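Phenylalanine--tRNA ligase beta subunit (Bacteroides fragilis, PDB 3IG2) forms, through this core domain of its beta chain, part of the tetrameric magnesium-dependent ligase that uses ATP to charge tRNA(Phe) with L-phenylalanine. Local coordinates at residues 11-16 / 149-154; 30-35 / 54-59; 71-76 / 196-201; 87-92 / 111-116. All coordinates share one frame; numbering follows the deposited sequence. Where two conformers were deposited one is given.

Contact 1: residues 11-16 / 149-154; sequences NLVAEQ and KRLGLD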
# COMPACT_ATOMS: atom_id res chain seq x y z
N ASN B 11 -13.22 -8.22 15.65
CA ASN B 11 -13.43 -7.24 14.60
C ASN B 11 -12.11 -6.55 14.25
O ASN B 11 -11.79 -6.40 13.06
CB ASN B 11 -14.50 -6.21 15.01
CG ASN B 11 -14.67 -5.11 13.97
OD1 ASN B 11 -15.10 -5.36 12.83
ND2 ASN B 11 -14.32 -3.87 14.35
N LEU B 12 -11.34 -6.18 15.27
CA LEU B 12 -10.07 -5.49 15.08
C LEU B 12 -9.09 -6.38 14.29
O LEU B 12 -8.44 -5.93 13.35
CB LEU B 12 -9.48 -5.11 16.43
CG LEU B 12 -9.48 -3.66 16.97
CD1 LEU B 12 -10.38 -2.64 16.22
CD2 LEU B 12 -9.73 -3.63 18.49
N VAL B 13 -9.03 -7.66 14.66
CA VAL B 13 -8.15 -8.62 13.96
C VAL B 13 -8.58 -8.88 12.52
O VAL B 13 -7.73 -8.96 11.63
CB VAL B 13 -7.98 -9.93 14.76
CG1 VAL B 13 -7.29 -11.01 13.93
CG2 VAL B 13 -7.14 -9.66 16.03
N ALA B 14 -9.90 -8.94 12.31
CA ALA B 14 -10.47 -9.09 10.97
C ALA B 14 -10.12 -7.91 10.09
O ALA B 14 -9.71 -8.10 8.93
CB ALA B 14 -11.98 -9.27 11.04
N GLU B 15 -10.28 -6.70 10.62
CA GLU B 15 -9.95 -5.48 9.88
C GLU B 15 -8.47 -5.44 9.51
O GLU B 15 -8.11 -5.05 8.40
CB GLU B 15 -10.35 -4.23 10.68
CG GLU B 15 -11.85 -4.15 11.00
CD GLU B 15 -12.26 -2.85 11.70
OE1 GLU B 15 -11.38 -2.19 12.31
OE2 GLU B 15 -13.45 -2.47 11.65
N GLN B 16 -7.62 -5.86 10.45
CA GLN B 16 -6.19 -5.90 10.22
C GLN B 16 -5.81 -6.90 9.13
O GLN B 16 -5.03 -6.59 8.23
CB GLN B 16 -5.44 -6.23 11.49
CG GLN B 16 -3.95 -6.39 11.30
CD GLN B 16 -3.26 -6.73 12.59
OE1 GLN B 16 -2.86 -7.88 12.81
NE2 GLN B 16 -3.16 -5.76 13.48
N LYS B 149 0.10 -8.69 19.01
CA LYS B 149 0.24 -7.28 19.39
C LYS B 149 -1.11 -6.59 19.48
O LYS B 149 -1.35 -5.80 20.40
CB LYS B 149 1.13 -6.54 18.41
CG LYS B 149 2.58 -6.91 18.54
CD LYS B 149 3.44 -6.18 17.52
CE LYS B 149 4.90 -6.23 17.95
NZ LYS B 149 5.82 -5.64 16.92
N ARG B 150 -1.98 -6.91 18.51
CA ARG B 150 -3.30 -6.33 18.43
C ARG B 150 -4.11 -6.74 19.66
O ARG B 150 -4.92 -5.96 20.16
CB ARG B 150 -4.00 -6.78 17.14
CG ARG B 150 -5.29 -6.04 16.78
CD ARG B 150 -5.35 -4.70 17.49
NE ARG B 150 -5.68 -3.63 16.57
CZ ARG B 150 -5.96 -2.39 16.95
NH1 ARG B 150 -5.94 -2.07 18.24
NH2 ARG B 150 -6.25 -1.47 16.04
N LEU B 151 -3.84 -7.94 20.17
CA LEU B 151 -4.55 -8.42 21.37
C LEU B 151 -3.87 -7.92 22.64
O LEU B 151 -4.30 -8.24 23.73
CB LEU B 151 -4.67 -9.95 21.37
CG LEU B 151 -5.28 -10.62 20.11
CD1 LEU B 151 -5.23 -12.16 20.14
CD2 LEU B 151 -6.72 -10.18 19.87
N GLY B 152 -2.80 -7.14 22.50
CA GLY B 152 -2.08 -6.64 23.67
C GLY B 152 -1.33 -7.73 24.42
O GLY B 152 -0.99 -7.55 25.59
N LEU B 153 -1.08 -8.86 23.75
CA LEU B 153 -0.34 -9.96 24.34
C LEU B 153 1.12 -9.60 24.44
O LEU B 153 1.69 -8.98 23.53
CB LEU B 153 -0.48 -11.25 23.53
CG LEU B 153 -1.24 -12.46 24.06
CD1 LEU B 153 -0.83 -13.65 23.20
CD2 LEU B 153 -0.94 -12.76 25.54
N ASP B 154 1.71 -9.96 25.57
CA ASP B 154 3.09 -9.63 25.85
C ASP B 154 3.98 -10.74 25.28
O ASP B 154 4.05 -11.82 25.84
CB ASP B 154 3.26 -9.47 27.37
CG ASP B 154 4.72 -9.36 27.80
OD1 ASP B 154 5.58 -8.91 27.01
OD2 ASP B 154 4.99 -9.72 28.97
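Helix 6-19 packs here against the C-terminal end of helix 134-150, with Leu12, Val13 and Gln16 meeting Arg150 and Leu151. Arg150 covers the most ground. Its CG lies anti to the backbone N (chi1 -168°), and the chain then bends at chi2 and chi3. This brings the guanidinium over Leu12. Leu12 CG sits over the centre of one guanidinium face, 3.7 Å from Arg150 CZ. The two side chains cross at about a right angle, and the flat charged group rests on the leucine branch. The acidic group of Glu15 is not in contact with it: Glu15 OE1 stays 6.4 Å from Arg150 NH2.

Gln16 runs past Arg150 in the opposite direction with an extended chain. Its NE2 is 3.9 Å from Arg150 CB, a contact with the aliphatic root of the arginine. Helix 134-150 finishes at this point in a Schellman motif. Gly152 has positive phi, and its N bonds back to Lys149 O at 2.9 Å. Leu151, just before that glycine, turns its side chain back to the first helix. Its CD2 meets Val13 CG2 at 3.9 Å, the two chains crossing nearly at right angles. Val13 CG2 also lies 4.1 Å from Arg150 CG. Trp209 of helix 209-212 touches both Val13 and Leu151. Lys149 forms a salt bridge with Glu40 of the second subunit, another copy of this protein.

Contact 2: residues 30-35 / 54-59; sequences LTRAAY and LSADLN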
# COMPACT_ATOMS: atom_id res chain seq x y z
N LEU B 30 -20.08 -29.25 10.04
CA LEU B 30 -20.31 -30.68 9.77
C LEU B 30 -19.27 -31.11 8.74
O LEU B 30 -19.11 -30.45 7.70
CB LEU B 30 -21.73 -30.91 9.24
CG LEU B 30 -22.20 -32.31 8.81
CD1 LEU B 30 -22.04 -33.36 9.92
CD2 LEU B 30 -23.65 -32.31 8.31
N THR B 31 -18.56 -32.20 9.02
CA THR B 31 -17.42 -32.60 8.19
C THR B 31 -17.27 -34.13 8.07
O THR B 31 -18.16 -34.89 8.50
CB THR B 31 -16.13 -31.94 8.74
OG1 THR B 31 -15.09 -32.04 7.77
CG2 THR B 31 -15.69 -32.61 10.02
N ARG B 32 -16.14 -34.55 7.52
CA ARG B 32 -15.83 -35.95 7.15
C ARG B 32 -14.87 -36.60 8.16
O ARG B 32 -13.70 -36.21 8.27
CB ARG B 32 -15.22 -35.95 5.74
CG ARG B 32 -14.66 -37.26 5.23
CD ARG B 32 -14.48 -37.15 3.72
NE ARG B 32 -13.67 -38.21 3.11
CZ ARG B 32 -14.08 -39.45 2.83
NH1 ARG B 32 -15.32 -39.85 3.13
NH2 ARG B 32 -13.25 -40.32 2.27
N ALA B 33 -15.38 -37.59 8.89
CA ALA B 33 -14.60 -38.32 9.90
C ALA B 33 -13.29 -38.92 9.32
O ALA B 33 -12.27 -38.99 10.01
CB ALA B 33 -15.48 -39.43 10.56
N ALA B 34 -13.33 -39.33 8.05
CA ALA B 34 -12.20 -40.00 7.42
C ALA B 34 -11.00 -39.08 7.24
O ALA B 34 -9.88 -39.55 7.11
CB ALA B 34 -12.61 -40.63 6.08
N TYR B 35 -11.22 -37.76 7.28
CA TYR B 35 -10.13 -36.82 7.28
C TYR B 35 -9.21 -37.06 8.48
O TYR B 35 -8.03 -36.80 8.42
CB TYR B 35 -10.64 -35.39 7.36
CG TYR B 35 -11.28 -34.78 6.13
CD1 TYR B 35 -11.05 -35.29 4.84
CD2 TYR B 35 -12.10 -33.65 6.26
CE1 TYR B 35 -11.61 -34.68 3.73
CE2 TYR B 35 -12.66 -33.02 5.15
CZ TYR B 35 -12.41 -33.54 3.90
OH TYR B 35 -12.97 -32.94 2.82
N LEU B 54 -25.43 -37.70 7.83
CA LEU B 54 -26.03 -37.52 6.49
C LEU B 54 -25.38 -38.39 5.42
O LEU B 54 -26.05 -38.82 4.49
CB LEU B 54 -25.92 -36.08 6.00
CG LEU B 54 -26.70 -34.96 6.67
CD1 LEU B 54 -26.58 -33.77 5.79
CD2 LEU B 54 -28.16 -35.35 6.86
N SER B 55 -24.06 -38.57 5.53
CA SER B 55 -23.29 -39.39 4.59
C SER B 55 -21.93 -39.61 5.20
O SER B 55 -21.61 -39.00 6.21
CB SER B 55 -23.10 -38.66 3.25
OG SER B 55 -22.28 -37.53 3.46
N ALA B 56 -21.10 -40.42 4.55
CA ALA B 56 -19.71 -40.56 4.96
C ALA B 56 -18.95 -39.25 4.98
O ALA B 56 -17.94 -39.12 5.69
CB ALA B 56 -19.00 -41.56 4.06
N ASP B 57 -19.40 -38.26 4.22
CA ASP B 57 -18.69 -36.97 4.19
C ASP B 57 -19.24 -35.98 5.18
O ASP B 57 -18.75 -34.87 5.29
CB ASP B 57 -18.75 -36.37 2.78
CG ASP B 57 -18.11 -37.28 1.75
OD1 ASP B 57 -17.31 -38.14 2.15
OD2 ASP B 57 -18.42 -37.16 0.54
N LEU B 58 -20.30 -36.37 5.87
CA LEU B 58 -21.00 -35.47 6.76
C LEU B 58 -21.50 -36.27 7.98
O LEU B 58 -22.69 -36.52 8.14
CB LEU B 58 -22.17 -34.81 6.01
CG LEU B 58 -21.85 -33.81 4.89
CD1 LEU B 58 -23.14 -33.37 4.19
CD2 LEU B 58 -21.12 -32.61 5.41
N ASN B 59 -20.57 -36.66 8.84
CA ASN B 59 -20.89 -37.60 9.90
C ASN B 59 -20.34 -37.19 11.25
O ASN B 59 -20.47 -37.94 12.21
CB ASN B 59 -20.48 -39.05 9.51
CG ASN B 59 -18.99 -39.19 9.13
OD1 ASN B 59 -18.52 -40.30 8.85
ND2 ASN B 59 -18.26 -38.09 9.12
O HOH W 1 -16.22 -40.35 7.12
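Arg32 and Asp57 form a salt bridge, with Arg32 NH1 2.8 Å from Asp57 OD1. The two side chains lie alongside each other and point the same way. The guanidinium and carboxylate planes are nearly perpendicular, and Asp57 OD1 makes the contact. Arg32 is extended from CG to NE, which carries its charged end out to the aspartate. Ala34 CB covers one face of the guanidinium.

The carbonyl of Thr31 takes two bonds from Asn59. Asn59 N donates to Thr31 O at 3.0 Å, nearly in line with the carbonyl. Asn59 ND2 adds a weak bond to the same Thr31 O, at 3.3 Å. Asn59 CG stands between its own backbone N and carbonyl carbon (chi1 56°), and this folds the amide back toward residues 31-33. The other end of the amide reaches a water. That water donates to Asn59 OD1 and to Ala56 O, and accepts from Ala34 N, tying the two segments together.

Apolar contacts lie farther along. Leu30 and Leu58 cross at about a right angle, with Leu30 CG 3.6 Å from Leu58 CD2. Leu30 CD1 rests against the backbone, 3.5 Å from Leu58 C. Leu54 CD1 touches Leu30 CD2 more loosely, at 4.1 Å.

Residues 54-59 carry a type I beta turn from Ser55 to Leu58, and Ser55 OG accepts from Asp57 N in an ST turn. Leu54 and Ser55 both face Leu58 in a classic beta bulge. The turn leads into strand 60-61, the middle strand of a small antiparallel sheet with strands 30-31 and 48-49.

Contact 3: residues 71-76 / 196-201; sequences ESIAHN and FDVDNE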
# COMPACT_ATOMS: atom_id res chain seq x y z
N GLU B 71 -10.04 -27.39 1.62
CA GLU B 71 -11.14 -27.48 0.64
C GLU B 71 -11.36 -26.13 -0.08
O GLU B 71 -11.49 -26.10 -1.30
CB GLU B 71 -12.44 -27.91 1.30
CG GLU B 71 -12.47 -29.34 1.82
CD GLU B 71 -13.66 -29.58 2.77
OE1 GLU B 71 -14.35 -28.61 3.09
OE2 GLU B 71 -13.92 -30.74 3.16
N SER B 72 -11.38 -25.04 0.70
CA SER B 72 -11.57 -23.69 0.16
C SER B 72 -10.44 -23.31 -0.80
O SER B 72 -10.70 -22.71 -1.83
CB SER B 72 -11.65 -22.64 1.28
OG SER B 72 -12.77 -22.85 2.13
N ILE B 73 -9.20 -23.65 -0.45
CA ILE B 73 -8.04 -23.36 -1.32
C ILE B 73 -8.19 -24.12 -2.63
O ILE B 73 -8.04 -23.54 -3.71
CB ILE B 73 -6.68 -23.67 -0.64
CG1 ILE B 73 -6.31 -22.56 0.37
CG2 ILE B 73 -5.58 -23.77 -1.68
CD1 ILE B 73 -5.31 -22.99 1.41
N ALA B 74 -8.52 -25.41 -2.51
CA ALA B 74 -8.85 -26.25 -3.66
C ALA B 74 -9.92 -25.64 -4.58
O ALA B 74 -9.71 -25.59 -5.80
CB ALA B 74 -9.25 -27.65 -3.20
N HIS B 75 -11.04 -25.17 -4.01
CA HIS B 75 -12.11 -24.53 -4.80
C HIS B 75 -11.79 -23.09 -5.32
O HIS B 75 -12.50 -22.58 -6.21
CB HIS B 75 -13.46 -24.56 -4.04
N ASN B 76 -10.74 -22.47 -4.80
CA ASN B 76 -10.33 -21.11 -5.20
C ASN B 76 -9.14 -21.07 -6.14
O ASN B 76 -8.41 -20.07 -6.21
CB ASN B 76 -10.04 -20.22 -3.98
CG ASN B 76 -11.29 -19.57 -3.41
OD1 ASN B 76 -12.00 -20.16 -2.58
ND2 ASN B 76 -11.56 -18.35 -3.85
N PHE B 196 -5.75 -33.27 -0.58
CA PHE B 196 -6.80 -32.26 -0.78
C PHE B 196 -6.85 -31.60 -2.16
O PHE B 196 -7.65 -30.69 -2.38
CB PHE B 196 -6.77 -31.20 0.32
CG PHE B 196 -7.49 -31.62 1.56
CD1 PHE B 196 -8.83 -31.26 1.75
CD2 PHE B 196 -6.86 -32.39 2.52
CE1 PHE B 196 -9.51 -31.66 2.88
CE2 PHE B 196 -7.53 -32.83 3.65
CZ PHE B 196 -8.86 -32.47 3.84
N ASP B 197 -6.02 -32.08 -3.10
CA ASP B 197 -5.96 -31.51 -4.46
C ASP B 197 -5.47 -30.06 -4.44
O ASP B 197 -5.95 -29.23 -5.21
CB ASP B 197 -7.34 -31.53 -5.15
CG ASP B 197 -7.81 -32.92 -5.48
OD1 ASP B 197 -7.00 -33.88 -5.43
OD2 ASP B 197 -9.02 -33.06 -5.81
N VAL B 198 -4.54 -29.75 -3.55
CA VAL B 198 -3.99 -28.42 -3.45
C VAL B 198 -2.60 -28.47 -4.07
O VAL B 198 -1.77 -29.25 -3.61
CB VAL B 198 -3.94 -27.97 -1.97
CG1 VAL B 198 -3.29 -26.61 -1.85
CG2 VAL B 198 -5.38 -27.96 -1.39
N ASP B 199 -2.35 -27.65 -5.08
CA ASP B 199 -1.04 -27.81 -5.76
C ASP B 199 -0.06 -26.69 -5.47
O ASP B 199 1.01 -26.63 -6.06
CB ASP B 199 -1.21 -28.04 -7.28
CG ASP B 199 -0.18 -29.03 -7.87
OD1 ASP B 199 -0.50 -30.24 -7.99
OD2 ASP B 199 0.94 -28.60 -8.24
N ASN B 200 -0.36 -25.89 -4.46
CA ASN B 200 0.57 -24.89 -3.93
C ASN B 200 0.87 -25.20 -2.48
O ASN B 200 0.08 -25.85 -1.79
CB ASN B 200 -0.01 -23.46 -4.05
CG ASN B 200 -0.10 -22.98 -5.49
OD1 ASN B 200 0.75 -22.22 -5.98
ND2 ASN B 200 -1.14 -23.41 -6.18
N GLU B 201 2.01 -24.75 -2.01
CA GLU B 201 2.30 -24.88 -0.59
C GLU B 201 1.34 -24.04 0.23
O GLU B 201 0.88 -22.99 -0.24
CB GLU B 201 3.73 -24.46 -0.29
CG GLU B 201 4.76 -25.32 -0.99
CD GLU B 201 6.15 -24.99 -0.54
OE1 GLU B 201 6.31 -24.07 0.30
OE2 GLU B 201 7.10 -25.66 -1.02
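The Phe196 ring meets Glu71 at its edge. Glu71 CG lies in the ring plane, 3.9 Å from Phe196 CE1, so the aliphatic part of the glutamate makes this contact. The carboxylate is turned 47° from the ring and probably hydrogen-bonds elsewhere, through Glu71 OE2 to the Tyr35 hydroxyl. Phe67 and Tyr35 also meet the Phe196 ring, the Phe67 ring lying nearly parallel to it.

Ala74 comes in beside the backbone that follows the ring. Its CB is 3.5 Å from Phe196 O. Two residues after Phe196, Val198 fits against the helix with both methyls. Val198 CG1 is anti to its own backbone N (chi1 176°) and meets Ile73 CG2 at 3.7 Å, the two side chains crossing at about a right angle. Val198 CG2 faces Ala74 instead, 4.3 Å from Ala74 CB. Beyond this, Ile73 reaches Phe86, Trp118 and Thr120 on the large sheet.

No hydrogen bond joins the two segments. Helix 66-75 packs on the link between helix 190-195 and strand 200-207. Asp197, with positive phi, ends helix 190-195 as the C-prime residue of a Schellman motif, and the chain then turns into strand 200-207 of the mixed sheet.

Contact 4: residues 87-92 / 111-116; sequences FEFGNC and EDYHLG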
# COMPACT_ATOMS: atom_id res chain seq x y z
N PHE B 87 -8.75 -16.33 6.22
CA PHE B 87 -8.89 -16.53 7.65
C PHE B 87 -10.31 -16.93 8.00
O PHE B 87 -11.25 -16.60 7.27
CB PHE B 87 -8.41 -15.31 8.47
CG PHE B 87 -9.32 -14.12 8.40
CD1 PHE B 87 -10.29 -13.92 9.37
CD2 PHE B 87 -9.16 -13.16 7.40
CE1 PHE B 87 -11.13 -12.81 9.32
CE2 PHE B 87 -10.00 -12.05 7.33
CZ PHE B 87 -10.99 -11.86 8.30
N GLU B 88 -10.45 -17.65 9.11
CA GLU B 88 -11.76 -18.07 9.54
C GLU B 88 -11.81 -18.09 11.04
O GLU B 88 -10.89 -18.59 11.67
CB GLU B 88 -12.11 -19.45 8.96
CG GLU B 88 -13.43 -20.02 9.50
CD GLU B 88 -13.83 -21.31 8.82
OE1 GLU B 88 -12.96 -21.89 8.11
OE2 GLU B 88 -15.01 -21.73 8.97
N PHE B 89 -12.86 -17.48 11.61
CA PHE B 89 -13.21 -17.70 13.00
C PHE B 89 -14.28 -18.78 13.08
O PHE B 89 -15.27 -18.73 12.34
CB PHE B 89 -13.79 -16.44 13.61
CG PHE B 89 -12.79 -15.37 13.85
CD1 PHE B 89 -12.13 -15.29 15.04
CD2 PHE B 89 -12.55 -14.40 12.88
CE1 PHE B 89 -11.20 -14.31 15.29
CE2 PHE B 89 -11.62 -13.39 13.11
CZ PHE B 89 -10.93 -13.34 14.33
N GLY B 90 -14.10 -19.74 13.97
CA GLY B 90 -15.11 -20.78 14.11
C GLY B 90 -14.92 -21.67 15.32
O GLY B 90 -13.82 -21.76 15.87
N ASN B 91 -16.01 -22.30 15.74
CA ASN B 91 -15.93 -23.32 16.78
C ASN B 91 -15.45 -24.64 16.22
O ASN B 91 -15.80 -24.99 15.07
CB ASN B 91 -17.30 -23.55 17.40
CG ASN B 91 -17.77 -22.36 18.27
OD1 ASN B 91 -18.85 -21.86 18.06
ND2 ASN B 91 -16.96 -21.95 19.22
N CYS B 92 -14.67 -25.35 17.04
CA CYS B 92 -14.36 -26.75 16.86
C CYS B 92 -14.88 -27.51 18.06
O CYS B 92 -15.21 -26.92 19.06
CB CYS B 92 -12.85 -26.97 16.72
SG CYS B 92 -12.24 -26.28 15.20
N GLU B 111 -16.74 -27.58 23.17
CA GLU B 111 -16.45 -26.75 22.03
C GLU B 111 -15.49 -25.65 22.45
O GLU B 111 -15.47 -25.25 23.62
CB GLU B 111 -17.75 -26.12 21.52
CG GLU B 111 -18.31 -25.01 22.38
CD GLU B 111 -19.73 -24.62 22.01
OE1 GLU B 111 -19.88 -23.66 21.21
OE2 GLU B 111 -20.68 -25.28 22.54
N ASP B 112 -14.69 -25.20 21.48
CA ASP B 112 -13.76 -24.06 21.65
C ASP B 112 -13.70 -23.29 20.37
O ASP B 112 -14.10 -23.77 19.33
CB ASP B 112 -12.32 -24.39 22.16
CG ASP B 112 -11.57 -25.43 21.30
OD1 ASP B 112 -10.44 -25.78 21.71
OD2 ASP B 112 -12.05 -25.88 20.25
N TYR B 113 -13.19 -22.08 20.45
CA TYR B 113 -13.28 -21.14 19.37
C TYR B 113 -11.89 -20.92 18.84
O TYR B 113 -10.96 -20.74 19.62
CB TYR B 113 -13.86 -19.84 19.94
CG TYR B 113 -14.35 -18.85 18.91
CD1 TYR B 113 -15.39 -19.18 18.03
CD2 TYR B 113 -13.82 -17.57 18.86
CE1 TYR B 113 -15.87 -18.26 17.10
CE2 TYR B 113 -14.28 -16.64 17.94
CZ TYR B 113 -15.31 -16.98 17.07
OH TYR B 113 -15.79 -16.05 16.16
N HIS B 114 -11.74 -20.94 17.51
CA HIS B 114 -10.44 -20.81 16.88
C HIS B 114 -10.42 -19.73 15.82
O HIS B 114 -11.45 -19.41 15.24
CB HIS B 114 -10.01 -22.14 16.24
CG HIS B 114 -9.79 -23.23 17.24
ND1 HIS B 114 -8.54 -23.60 17.68
CD2 HIS B 114 -10.68 -24.00 17.92
CE1 HIS B 114 -8.66 -24.56 18.58
NE2 HIS B 114 -9.94 -24.82 18.75
N LEU B 115 -9.23 -19.19 15.58
CA LEU B 115 -8.96 -18.41 14.40
C LEU B 115 -7.95 -19.20 13.53
O LEU B 115 -6.83 -19.51 13.97
CB LEU B 115 -8.40 -17.04 14.80
CG LEU B 115 -7.84 -16.16 13.66
CD1 LEU B 115 -8.90 -15.80 12.58
CD2 LEU B 115 -7.16 -14.87 14.22
N GLY B 116 -8.34 -19.53 12.31
CA GLY B 116 -7.38 -20.14 11.40
C GLY B 116 -6.92 -19.15 10.33
O GLY B 116 -7.71 -18.33 9.88
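Phe89 and Leu115 face each other across neighbouring antiparallel strands of the mixed sheet. Leu115 CD1 stands over the centre of the Phe89 ring, 3.6 Å from its centroid, in a CH-pi contact 12° off the ring normal. With CG anti to the backbone N (chi1 170°), the leucine branch is directed to the ring, and CD1 is the methyl that covers it. Both residues belong to a non-hydrogen-bonded pair, as do Asn91 and Tyr113. All four side chains lie on one face of the sheet, where Trp209 meets both Phe89 and Tyr113.

Tyr113 leans back toward Phe89, with its OH 3.3 Å from Phe89 CB. That hydroxyl is hydrogen-bonded to Gln10. Asn91 ND2 approaches the Tyr113 ring at its edge, 3.4 Å from Tyr113 CD1.

The other face holds Glu88, Cys92, Asp112 and His114. Cys92 SG lies obliquely to the His114 ring, 4.5 Å from its centroid. His114 ND1 bonds to Asp206. Glu88 OE2 accepts a hydrogen bond from Asn27 N and forms a salt bridge with Arg62.

Gly90 and His114 make a hydrogen-bonded pair, with His114 N to Gly90 O at 2.8 Å. At the next such pair, Cys92 N donates to Asp112 O, also at 2.8 Å, and Asn91 ND2 adds a weak bond to that same oxygen.

Contact 4 lies nearest the centre of the chain, and most of its residues are buried. Contacts 1 and 2 are at the surface, on opposite sides of that centre. Contact 3 is partly buried. Regular backbone pairing joins the strands of contact 4. Contact 2 combines a salt bridge, hydrogen bonds from an asparagine and a bridging water, whereas contacts 1 and 3 make no hydrogen bond between their segments. Contact 1 touches contact 4 through Val13 on Leu115 and Ala14 on Phe87, so helix 6-19 serves both. Contact 2 meets contact 3 through Tyr35, which reaches Glu71 and Phe196. Contacts 3 and 4 share the large sheet, through adjacent strands 200-207 and 109-121.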